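Local coordinates for protein TASOR (Homo sapiens, PDB 6SWG), which is a component of the HUSH complex, which maintains epigenetic transcriptional silencing at H3K9me3-rich loci by promoting recruitment of SETDB1 and MORC2, at residues G11-N14 with L15-K19; G61-E64 with F65-L69. All coordinates share one frame; numbering follows the deposited sequence.

Overall arrangement
The chain is a short piece of the much longer TASOR, and its ordered part is dominated by two helices, 4-26 and 63-79, which follow each other in sequence with residues 43-59 between them not modelled. Interaction 1 lies within the first helix and interaction 2 at the start of the second. Their centres are 36 Å apart, on opposite sides of the chain's centre, and their nearest atoms stay about 24 Å apart, so neither supports the other directly. Both meet another protein: Y13 and F16 in interaction 1, and F65 and L69 in interaction 2, pack on aromatic side chains of a chain other than their own.

Interaction 1. Residues G11-N14 with L15-K19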
ATOM      1  N   GLY C  11      12.163 -10.134   4.885  1.00 81.09           N
ATOM      2  CA  GLY C  11      12.499 -10.911   6.065  1.00 82.75           C
ATOM      3  C   GLY C  11      11.281 -11.093   6.929  1.00 84.11           C
ATOM      4  O   GLY C  11      11.009 -12.199   7.422  1.00 86.39           O
ATOM      5  N   GLU C  12      10.493 -10.023   7.075  1.00 84.57           N
ATOM      6  CA  GLU C  12       9.227 -10.158   7.792  1.00 82.46           C
ATOM      7  C   GLU C  12       8.333 -11.189   7.105  1.00 86.95           C
ATOM      8  O   GLU C  12       7.698 -12.013   7.770  1.00 87.28           O
ATOM      9  CB  GLU C  12       8.535  -8.808   7.888  1.00 74.71           C
ATOM     10  CG  GLU C  12       9.267  -7.760   8.724  1.00 75.56           C
ATOM     11  CD  GLU C  12       9.286  -8.054  10.191  1.00 79.66           C
ATOM     12  OE1 GLU C  12       8.382  -8.779  10.726  1.00 81.82           O
ATOM     13  OE2 GLU C  12      10.227  -7.557  10.850  1.00 83.12           O
ATOM     14  N   TYR C  13       8.289 -11.183   5.762  1.00 87.90           N
ATOM     15  CA  TYR C  13       7.352 -12.087   5.124  1.00 91.37           C
ATOM     16  C   TYR C  13       7.803 -13.523   5.325  1.00 85.84           C
ATOM     17  O   TYR C  13       6.979 -14.410   5.562  1.00 82.31           O
ATOM     18  CB  TYR C  13       7.164 -11.784   3.643  1.00103.22           C
ATOM     19  CG  TYR C  13       6.084 -12.667   3.033  1.00115.87           C
ATOM     20  CD1 TYR C  13       6.415 -13.821   2.331  1.00123.19           C
ATOM     21  CD2 TYR C  13       4.720 -12.374   3.199  1.00118.89           C
ATOM     22  CE1 TYR C  13       5.428 -14.645   1.797  1.00125.11           C
ATOM     23  CE2 TYR C  13       3.726 -13.202   2.658  1.00119.99           C
ATOM     24  CZ  TYR C  13       4.094 -14.322   1.963  1.00121.99           C
ATOM     25  OH  TYR C  13       3.120 -15.104   1.424  1.00122.79           O
ATOM     26  N   ASN C  14       9.113 -13.764   5.279  1.00 83.10           N
ATOM     27  CA  ASN C  14       9.593 -15.112   5.515  1.00 84.48           C
ATOM     28  C   ASN C  14       9.247 -15.589   6.929  1.00 89.39           C
ATOM     29  O   ASN C  14       8.802 -16.739   7.135  1.00 85.14           O
ATOM     30  CB  ASN C  14      11.094 -15.197   5.336  1.00 86.92           C
ATOM     31  CG  ASN C  14      11.646 -16.486   5.944  1.00 92.67           C
ATOM     32  OD1 ASN C  14      11.903 -16.551   7.167  1.00 96.48           O
ATOM     33  ND2 ASN C  14      11.784 -17.533   5.113  1.00 90.72           N
ATOM     34  N   LEU C  15       9.563 -14.759   7.933  1.00 89.01           N
ATOM     35  CA  LEU C  15       9.263 -15.178   9.298  1.00 87.74           C
ATOM     36  C   LEU C  15       7.796 -15.524   9.397  1.00 87.30           C
ATOM     37  O   LEU C  15       7.425 -16.578   9.931  1.00 85.13           O
ATOM     38  CB  LEU C  15       9.618 -14.088  10.303  1.00 85.77           C
ATOM     39  CG  LEU C  15      11.137 -13.834  10.357  1.00 89.51           C
ATOM     40  CD1 LEU C  15      11.483 -12.555  11.177  1.00 86.33           C
ATOM     41  CD2 LEU C  15      11.982 -15.028  10.865  1.00 87.13           C
ATOM     42  N   PHE C  16       6.946 -14.661   8.817  1.00 87.84           N
ATOM     43  CA  PHE C  16       5.503 -14.901   8.857  1.00 87.49           C
ATOM     44  C   PHE C  16       5.148 -16.236   8.221  1.00 86.00           C
ATOM     45  O   PHE C  16       4.523 -17.072   8.859  1.00 87.38           O
ATOM     46  CB  PHE C  16       4.770 -13.770   8.167  1.00 83.43           C
ATOM     47  CG  PHE C  16       3.384 -14.120   7.685  1.00 84.14           C
ATOM     48  CD1 PHE C  16       2.288 -14.204   8.576  1.00 84.77           C
ATOM     49  CD2 PHE C  16       3.158 -14.297   6.320  1.00 85.66           C
ATOM     50  CE1 PHE C  16       0.968 -14.428   8.081  1.00 83.87           C
ATOM     51  CE2 PHE C  16       1.848 -14.557   5.840  1.00 87.03           C
ATOM     52  CZ  PHE C  16       0.766 -14.621   6.739  1.00 83.50           C
ATOM     53  N   SER C  17       5.610 -16.487   7.000  1.00 87.87           N
ATOM     54  CA  SER C  17       5.185 -17.701   6.318  1.00 93.17           C
ATOM     55  C   SER C  17       5.734 -18.952   6.994  1.00102.40           C
ATOM     56  O   SER C  17       5.080 -20.004   6.967  1.00104.89           O
ATOM     57  CB  SER C  17       5.594 -17.652   4.859  1.00 91.56           C
ATOM     58  OG  SER C  17       6.999 -17.596   4.771  1.00 95.19           O
ATOM     59  N   ARG C  18       6.886 -18.868   7.650  1.00111.66           N
ATOM     60  CA  ARG C  18       7.330 -20.030   8.407  1.00122.35           C
ATOM     61  C   ARG C  18       6.430 -20.260   9.614  1.00117.88           C
ATOM     62  O   ARG C  18       6.128 -21.407   9.954  1.00106.79           O
ATOM     63  CB  ARG C  18       8.786 -19.883   8.841  1.00136.14           C
ATOM     64  CG  ARG C  18       9.170 -20.817   9.990  1.00149.09           C
ATOM     65  CD  ARG C  18      10.658 -21.168   9.993  1.00162.59           C
ATOM     66  NE  ARG C  18      11.274 -21.035  11.314  1.00174.43           N
ATOM     67  CZ  ARG C  18      12.528 -21.369  11.597  1.00186.61           C
ATOM     68  NH1 ARG C  18      12.992 -21.200  12.826  1.00190.89           N
ATOM     69  NH2 ARG C  18      13.321 -21.874  10.661  1.00192.09           N
ATOM     70  N   LYS C  19       5.999 -19.190  10.282  1.00123.82           N
ATOM     71  CA  LYS C  19       5.070 -19.370  11.400  1.00129.79           C
ATOM     72  C   LYS C  19       3.734 -19.937  10.911  1.00122.60           C
ATOM     73  O   LYS C  19       3.128 -20.799  11.565  1.00119.34           O
ATOM     74  CB  LYS C  19       4.884 -18.044  12.134  1.00141.07           C
ATOM     75  CG  LYS C  19       4.283 -18.150  13.528  1.00154.11           C
ATOM     76  CD  LYS C  19       4.256 -16.766  14.205  1.00163.73           C
ATOM     77  CE  LYS C  19       3.683 -16.771  15.633  1.00170.88           C
ATOM     78  NZ  LYS C  19       3.349 -15.386  16.134  1.00171.63           N
TER
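The carbonyl oxygen N14 O is gripped by two donors, the backbone N of R18 and the hydroxyl of S17. R18 N lies 2.9 Å from N14 O in the regular helical bond, while S17 OG gives N14 O a second hydrogen bond at 3.1 Å. Both donors arrive from the same face of the carbonyl plane, but the hydroxyl comes in much more from the side, with a C=O...OG angle of 110°. The S17 torsion explains this reach: OG sits between the backbone N and the carbonyl carbon (chi1 63°), which turns it back over the preceding turn.

One residue earlier, Y13 O accepts from S17 N at 2.9 Å and also lies in the plane of the F16 ring, at its edge. The rings of Y13 and F16 belong to side chains three residues apart and meet obliquely, their planes 53° apart. Y13 CE2 comes to 3.9 Å from F16 CD2, and approaches the F16 ring at its edge. Both side chains have CG anti to the backbone N, which sends the rings out from the helix on the same flank.

That flank is buried. Y13 also rests on V35 and P38 of the loop that returns along the helix, and both rings meet aromatic or apolar side chains of another protein's chain. On the exposed flank, L15 CG lies 3.4 Å from G11 O. The whole is about two and a half turns of an amphipathic alpha-helix, with i to i+4 backbone bonding and a serine hydroxyl folded back onto the carbonyl three residues before it.

Interaction 2. Residues G61-E64 with F65-L69; sequences GVQE and FVDGL
E64 and F65, neighbours in the first turn of the alpha-helix 63-79, lie side by side and point the same way, with the carboxylate plane turned 75° from the ring. E64 CG touches the ring at F65 CD2, 3.4 Å away, and farther out E64 OE2 lies 3.3 Å from F65 CE2, approaching the ring obliquely. The glutamate reaches this place because its CG stands between the backbone N and the carbonyl carbon (chi1 77°), after which the chain runs extended along the ring. The charge on E64 OE2 is met by a basic side chain of another protein's chain in a salt bridge, and F65 packs on an aromatic side chain of another protein's chain.

Around the helix, Q63 leans across D67 one turn on, amide and carboxylate planes 79° apart. Q63 CG lies anti to the backbone N and the chain bends at chi2, which brings its amide round toward the next turn, where Q63 NE2 lies 4.0 Å from V66 CG1. Q63 CG meets the carboxylate at D67 OD2, 3.6 Å away. V66, like Q63, packs on a basic side chain of another protein's chain.

The backbone beneath is that of a helix just beginning. D67 N donates to Q63 O at 2.8 Å, and G68 N follows on E64 O. Before them V62 O accepts a bent bond from F65 N, which stands above the carbonyl plane, together with a weak one from V66 N at 3.3 Å, and the same V62 O lies at the edge of the F65 ring, in its plane.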
ATOM      1  N   GLY C  61      -3.707  15.128   8.015  1.00156.36           N
ATOM      2  CA  GLY C  61      -4.826  15.345   7.130  1.00153.27           C
ATOM      3  C   GLY C  61      -4.401  15.499   5.687  1.00156.57           C
ATOM      4  O   GLY C  61      -3.675  16.432   5.307  1.00164.77           O
ATOM      5  N   VAL C  62      -4.891  14.583   4.853  1.00147.60           N
ATOM      6  CA  VAL C  62      -4.515  14.545   3.445  1.00142.00           C
ATOM      7  C   VAL C  62      -5.505  15.244   2.560  1.00134.77           C
ATOM      8  O   VAL C  62      -5.217  15.454   1.371  1.00140.40           O
ATOM      9  CB  VAL C  62      -4.364  13.091   2.987  1.00143.29           C
ATOM     10  CG1 VAL C  62      -3.295  12.401   3.852  1.00140.78           C
ATOM     11  CG2 VAL C  62      -5.700  12.369   3.122  1.00138.16           C
ATOM     12  N   GLN C  63      -6.659  15.624   3.093  1.00132.77           N
ATOM     13  CA  GLN C  63      -7.688  16.222   2.265  1.00129.15           C
ATOM     14  C   GLN C  63      -7.194  17.493   1.601  1.00124.77           C
ATOM     15  O   GLN C  63      -7.654  17.833   0.508  1.00123.18           O
ATOM     16  CB  GLN C  63      -8.937  16.494   3.101  1.00134.30           C
ATOM     17  CG  GLN C  63     -10.164  16.889   2.289  1.00137.06           C
ATOM     18  CD  GLN C  63     -10.719  15.750   1.430  1.00136.99           C
ATOM     19  OE1 GLN C  63     -10.313  14.596   1.566  1.00135.73           O
ATOM     20  NE2 GLN C  63     -11.644  16.081   0.532  1.00137.77           N
ATOM     21  N   GLU C  64      -6.268  18.210   2.231  1.00123.56           N
ATOM     22  CA  GLU C  64      -5.751  19.407   1.582  1.00125.28           C
ATOM     23  C   GLU C  64      -5.091  19.073   0.256  1.00112.93           C
ATOM     24  O   GLU C  64      -5.173  19.851  -0.694  1.00107.86           O
ATOM     25  CB  GLU C  64      -4.753  20.108   2.479  1.00139.47           C
ATOM     26  CG  GLU C  64      -3.421  19.430   2.488  1.00147.83           C
ATOM     27  CD  GLU C  64      -2.579  19.900   3.623  1.00157.60           C
ATOM     28  OE1 GLU C  64      -2.578  21.124   3.881  1.00160.71           O
ATOM     29  OE2 GLU C  64      -1.956  19.039   4.277  1.00160.08           O
ATOM     30  N   PHE C  65      -4.451  17.910   0.155  1.00108.26           N
ATOM     31  CA  PHE C  65      -3.811  17.577  -1.101  1.00103.21           C
ATOM     32  C   PHE C  65      -4.839  17.183  -2.133  1.00102.40           C
ATOM     33  O   PHE C  65      -4.691  17.518  -3.311  1.00 99.57           O
ATOM     34  CB  PHE C  65      -2.787  16.471  -0.889  1.00101.50           C
ATOM     35  CG  PHE C  65      -1.575  16.946  -0.170  1.00101.30           C
ATOM     36  CD1 PHE C  65      -0.506  17.493  -0.873  1.00 97.84           C
ATOM     37  CD2 PHE C  65      -1.513  16.882   1.221  1.00104.76           C
ATOM     38  CE1 PHE C  65       0.619  17.979  -0.207  1.00 97.78           C
ATOM     39  CE2 PHE C  65      -0.403  17.342   1.905  1.00104.74           C
ATOM     40  CZ  PHE C  65       0.679  17.898   1.192  1.00101.22           C
ATOM     41  N   VAL C  66      -5.883  16.472  -1.702  1.00105.23           N
ATOM     42  CA  VAL C  66      -6.973  16.134  -2.608  1.00104.97           C
ATOM     43  C   VAL C  66      -7.591  17.404  -3.169  1.00105.20           C
ATOM     44  O   VAL C  66      -7.758  17.556  -4.388  1.00102.60           O
ATOM     45  CB  VAL C  66      -8.027  15.275  -1.887  1.00108.68           C
ATOM     46  CG1 VAL C  66      -9.356  15.366  -2.615  1.00109.54           C
ATOM     47  CG2 VAL C  66      -7.510  13.843  -1.721  1.00107.83           C
ATOM     48  N   ASP C  67      -7.946  18.332  -2.277  1.00108.50           N
ATOM     49  CA  ASP C  67      -8.574  19.580  -2.685  1.00109.33           C
ATOM     50  C   ASP C  67      -7.659  20.378  -3.600  1.00105.68           C
ATOM     51  O   ASP C  67      -8.120  20.906  -4.619  1.00104.42           O
ATOM     52  CB  ASP C  67      -8.963  20.373  -1.447  1.00113.69           C
ATOM     53  CG  ASP C  67      -9.974  19.655  -0.618  1.00141.45           C
ATOM     54  OD1 ASP C  67     -10.607  18.732  -1.148  1.00156.60           O
ATOM     55  OD2 ASP C  67     -10.149  20.007   0.554  1.00160.27           O
ATOM     56  N   GLY C  68      -6.357  20.448  -3.270  1.00103.99           N
ATOM     57  CA  GLY C  68      -5.421  21.157  -4.125  1.00101.44           C
ATOM     58  C   GLY C  68      -5.378  20.574  -5.517  1.00104.64           C
ATOM     59  O   GLY C  68      -5.421  21.309  -6.510  1.00106.27           O
ATOM     60  N   LEU C  69      -5.331  19.242  -5.610  1.00105.65           N
ATOM     61  CA  LEU C  69      -5.376  18.622  -6.919  1.00102.60           C
ATOM     62  C   LEU C  69      -6.679  18.968  -7.640  1.00101.55           C
ATOM     63  O   LEU C  69      -6.669  19.283  -8.840  1.00 95.37           O
ATOM     64  CB  LEU C  69      -5.224  17.114  -6.806  1.00105.33           C
ATOM     65  CG  LEU C  69      -5.196  16.481  -8.205  1.00 98.45           C
ATOM     66  CD1 LEU C  69      -3.895  16.929  -8.924  1.00 89.11           C
ATOM     67  CD2 LEU C  69      -5.315  15.005  -8.167  1.00 91.22           C
TER